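Local coordinates for helix-turn-helix domain-containing protein (PDB 3KE2) that is of unknown function but carries a winged helix-turn-helix domain, a fold consistent with binding DNA, at residues E65-G70 with Y77-T82. Residues are numbered along the deposited sequence; the frame is centred on the assembly and turned at random. Where two conformers were deposited one is given.
Sequences EFVQDG and YYRIRT
Glu65 and Arg79 face each other as a hydrogen-bonded pair of an antiparallel beta hairpin, as do Val67 and Tyr77, and each pair trades two backbone bonds. From Val67 N to Tyr77 O the distance is 2.8 Å and the N-H points almost straight at the acceptor (178°). Between them Phe66 and Tyr78 form a non-hydrogen-bonded pair, where the strands are joined by weaker CA-H...O contacts, one from Tyr78 CA to Glu65 O.

The aromatic contact is a T-shaped stack. With CG anti to the backbone N (chi1 -171°), Phe66 turns its edge to the face of Tyr78, the planes 67° apart, and sets CD1 over the centre of that ring, 3.8 Å from Tyr78 CD1. Tyr78 also touches Met29 of helix 14-31. A leucine in its place has no ring face, and the edge of Phe66 would probably lose its stacking partner and be freer to turn.

On the other face of the hairpin, Val67 CB lies over the Tyr77 ring in a CH-pi contact, while Val67 CG2 lies over one face of the Arg79 guanidinium, nearest NH2. Glu65 divides its carboxylate between two arginines: OE1 meets the guanidinium edge of Arg79 in a salt bridge that includes a weak hydrogen bond from NE (3.4 Å), and OE2 forms a salt bridge with Arg81 NH1 (3.6 Å).

This hairpin is probably the wing of the winged helix-turn-helix domain. Its chemistry implies a backbone-held pairing with two unlike faces: that of Phe66 and Tyr78, where Tyr78 reaches helix 14-31, and a mixed one where Val67 and Tyr77 pack beside long, partly exposed ion pairs of Glu65 that probably add only modest stability.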
ATOM      1  N   GLU A  65      -0.450 -15.618   6.969  1.00 16.78           N
ATOM      2  CA  GLU A  65      -0.574 -16.716   7.914  1.00 15.91           C
ATOM      3  C   GLU A  65       0.762 -17.367   8.100  1.00 15.21           C
ATOM      4  O   GLU A  65       1.620 -17.273   7.223  1.00 14.85           O
ATOM      5  CB  GLU A  65      -1.412 -17.827   7.338  1.00 16.00           C
ATOM      6  CG  GLU A  65      -2.816 -17.558   7.083  1.00 17.26           C
ATOM      7  CD  GLU A  65      -3.436 -18.674   6.277  1.00 17.44           C
ATOM      8  OE1 GLU A  65      -2.716 -19.319   5.481  1.00 17.88           O
ATOM      9  OE2 GLU A  65      -4.638 -18.892   6.424  1.00 19.23           O
ATOM     10  N   PHE A  66       0.907 -18.096   9.202  1.00 14.29           N
ATOM     11  CA  PHE A  66       2.104 -18.864   9.460  1.00 13.79           C
ATOM     12  C   PHE A  66       1.625 -20.305   9.517  1.00 13.25           C
ATOM     13  O   PHE A  66       0.759 -20.656  10.310  1.00 12.71           O
ATOM     14  CB  PHE A  66       2.768 -18.432  10.734  1.00 13.62           C
ATOM     15  CG  PHE A  66       4.099 -19.037  10.936  1.00 13.63           C
ATOM     16  CD1 PHE A  66       5.179 -18.595  10.212  1.00 14.06           C
ATOM     17  CD2 PHE A  66       4.297 -20.028  11.886  1.00 14.20           C
ATOM     18  CE1 PHE A  66       6.426 -19.167  10.409  1.00 14.80           C
ATOM     19  CE2 PHE A  66       5.534 -20.573  12.092  1.00 13.00           C
ATOM     20  CZ  PHE A  66       6.597 -20.146  11.367  1.00 12.74           C
ATOM     21  N   VAL A  67       2.194 -21.136   8.655  1.00 13.01           N
ATOM     22  CA  VAL A  67       1.757 -22.517   8.504  1.00 12.75           C
ATOM     23  C   VAL A  67       2.786 -23.575   8.819  1.00 12.82           C
ATOM     24  O   VAL A  67       3.916 -23.444   8.449  1.00 12.52           O
ATOM     25  CB  VAL A  67       1.363 -22.726   7.026  1.00 12.86           C
ATOM     26  CG1 VAL A  67       0.814 -24.133   6.798  1.00 11.97           C
ATOM     27  CG2 VAL A  67       0.367 -21.661   6.587  1.00 10.85           C
ATOM     28  N   GLN A  68       2.355 -24.647   9.460  1.00 13.53           N
ATOM     29  CA  GLN A  68       3.199 -25.784   9.776  1.00 14.24           C
ATOM     30  C   GLN A  68       2.581 -27.061   9.284  1.00 14.27           C
ATOM     31  O   GLN A  68       1.412 -27.093   8.958  1.00 13.85           O
ATOM     32  CB  GLN A  68       3.332 -25.975  11.279  1.00 14.47           C
ATOM     33  CG  GLN A  68       3.901 -24.837  12.027  1.00 17.01           C
ATOM     34  CD  GLN A  68       3.981 -25.129  13.502  1.00 17.96           C
ATOM     35  OE1 GLN A  68       3.238 -24.547  14.310  1.00 18.19           O
ATOM     36  NE2 GLN A  68       4.828 -26.083  13.859  1.00 19.25           N
ATOM     37  N   ASP A  69       3.386 -28.123   9.264  1.00 14.87           N
ATOM     38  CA  ASP A  69       2.923 -29.481   8.954  1.00 15.62           C
ATOM     39  C   ASP A  69       1.937 -29.862  10.047  1.00 15.54           C
ATOM     40  O   ASP A  69       1.970 -29.312  11.152  1.00 14.93           O
ATOM     41  CB  ASP A  69       4.082 -30.495   8.958  1.00 15.55           C
ATOM     42  CG  ASP A  69       4.936 -30.400  10.260  1.00 19.14           C
ATOM     43  OD1 ASP A  69       5.350 -29.235  10.608  1.00 23.92           O
ATOM     44  OD2 ASP A  69       5.205 -31.442  10.948  1.00 22.43           O
ATOM     45  N   GLY A  70       1.103 -30.851   9.764  1.00 16.08           N
ATOM     46  CA  GLY A  70       0.121 -31.326  10.717  1.00 16.45           C
ATOM     47  C   GLY A  70       0.693 -31.837  12.029  1.00 17.10           C
ATOM     48  O   GLY A  70       0.099 -31.595  13.088  1.00 17.08           O
ATOM     49  N   TYR A  77       6.246 -21.739   7.939  1.00 19.04           N
ATOM     50  CA  TYR A  77       6.584 -20.793   6.906  1.00 18.94           C
ATOM     51  C   TYR A  77       5.415 -19.844   6.715  1.00 18.30           C
ATOM     52  O   TYR A  77       4.289 -20.176   7.012  1.00 18.31           O
ATOM     53  CB  TYR A  77       6.935 -21.511   5.611  1.00 19.19           C
ATOM     54  CG  TYR A  77       5.802 -22.284   4.985  1.00 19.74           C
ATOM     55  CD1 TYR A  77       5.558 -23.618   5.323  1.00 20.39           C
ATOM     56  CD2 TYR A  77       4.981 -21.685   4.043  1.00 20.29           C
ATOM     57  CE1 TYR A  77       4.494 -24.326   4.740  1.00 20.30           C
ATOM     58  CE2 TYR A  77       3.932 -22.376   3.453  1.00 20.79           C
ATOM     59  CZ  TYR A  77       3.696 -23.694   3.799  1.00 20.99           C
ATOM     60  OH  TYR A  77       2.658 -24.350   3.183  1.00 21.25           O
ATOM     61  N   TYR A  78       5.696 -18.641   6.266  1.00 18.04           N
ATOM     62  CA  TYR A  78       4.651 -17.677   6.042  1.00 17.64           C
ATOM     63  C   TYR A  78       3.983 -17.892   4.690  1.00 17.67           C
ATOM     64  O   TYR A  78       4.607 -18.320   3.733  1.00 17.39           O
ATOM     65  CB  TYR A  78       5.222 -16.262   6.093  1.00 17.59           C
ATOM     66  CG  TYR A  78       5.700 -15.788   7.457  1.00 17.54           C
ATOM     67  CD1 TYR A  78       4.808 -15.237   8.372  1.00 16.39           C
ATOM     68  CD2 TYR A  78       7.054 -15.840   7.818  1.00 17.77           C
ATOM     69  CE1 TYR A  78       5.247 -14.768   9.610  1.00 16.12           C
ATOM     70  CE2 TYR A  78       7.503 -15.375   9.085  1.00 16.80           C
ATOM     71  CZ  TYR A  78       6.586 -14.839   9.962  1.00 17.01           C
ATOM     72  OH  TYR A  78       6.985 -14.375  11.209  1.00 18.18           O
ATOM     73  N   ARG A  79       2.698 -17.600   4.638  1.00 18.21           N
ATOM     74  CA  ARG A  79       1.924 -17.677   3.420  1.00 19.00           C
ATOM     75  C   ARG A  79       0.975 -16.492   3.341  1.00 19.22           C
ATOM     76  O   ARG A  79       0.401 -16.087   4.357  1.00 20.26           O
ATOM     77  CB  ARG A  79       1.108 -18.953   3.345  1.00 19.02           C
ATOM     78  CG  ARG A  79       0.196 -19.004   2.130  1.00 20.76           C
ATOM     79  CD  ARG A  79      -0.264 -20.408   1.856  1.00 24.72           C
ATOM     80  NE  ARG A  79      -0.977 -20.927   3.008  1.00 28.90           N
ATOM     81  CZ  ARG A  79      -1.122 -22.225   3.307  1.00 32.45           C
ATOM     82  NH1 ARG A  79      -0.567 -23.200   2.580  1.00 32.87           N
ATOM     83  NH2 ARG A  79      -1.797 -22.542   4.391  1.00 33.23           N
ATOM     84  N   ILE A  80       0.790 -15.960   2.136  1.00 18.89           N
ATOM     85  CA  ILE A  80      -0.108 -14.855   1.919  1.00 18.61           C
ATOM     86  C   ILE A  80      -1.493 -15.435   1.720  1.00 19.16           C
ATOM     87  O   ILE A  80      -1.721 -16.167   0.744  1.00 18.73           O
ATOM     88  CB  ILE A  80       0.312 -14.045   0.679  1.00 18.51           C
ATOM     89  CG1 ILE A  80       1.761 -13.551   0.837  1.00 18.35           C
ATOM     90  CG2 ILE A  80      -0.629 -12.898   0.442  1.00 17.62           C
ATOM     91  CD1 ILE A  80       2.009 -12.770   2.051  1.00 17.15           C
ATOM     92  N   ARG A  81      -2.406 -15.150   2.661  1.00 19.62           N
ATOM     93  CA  ARG A  81      -3.797 -15.633   2.574  0.50 19.62           C
ATOM     94  C   ARG A  81      -4.486 -14.860   1.479  1.00 19.50           C
ATOM     95  O   ARG A  81      -5.199 -15.432   0.661  1.00 19.99           O
ATOM     96  CB  ARG A  81      -4.561 -15.474   3.893  0.50 19.84           C
ATOM     97  CG  ARG A  81      -6.060 -15.862   3.798  0.50 20.72           C
ATOM     98  CD  ARG A  81      -6.823 -15.701   5.131  0.50 21.34           C
ATOM     99  NE  ARG A  81      -8.253 -16.003   4.981  0.50 21.34           N
ATOM    100  CZ  ARG A  81      -8.802 -17.190   5.213  0.50 20.40           C
ATOM    101  NH1 ARG A  81      -8.055 -18.200   5.624  0.50 20.13           N
ATOM    102  NH2 ARG A  81     -10.100 -17.361   5.036  0.50 20.24           N
ATOM    103  N   THR A  82      -4.282 -13.540   1.463  1.00 19.08           N
ATOM    104  CA  THR A  82      -4.859 -12.690   0.400  1.00 18.22           C
ATOM    105  C   THR A  82      -4.044 -11.423   0.265  1.00 17.89           C
ATOM    106  O   THR A  82      -3.541 -10.906   1.260  1.00 17.60           O
ATOM    107  CB  THR A  82      -6.300 -12.293   0.631  1.00 18.03           C
ATOM    108  OG1 THR A  82      -6.789 -11.669  -0.566  1.00 18.80           O
ATOM    109  CG2 THR A  82      -6.432 -11.333   1.814  1.00 17.17           C
TER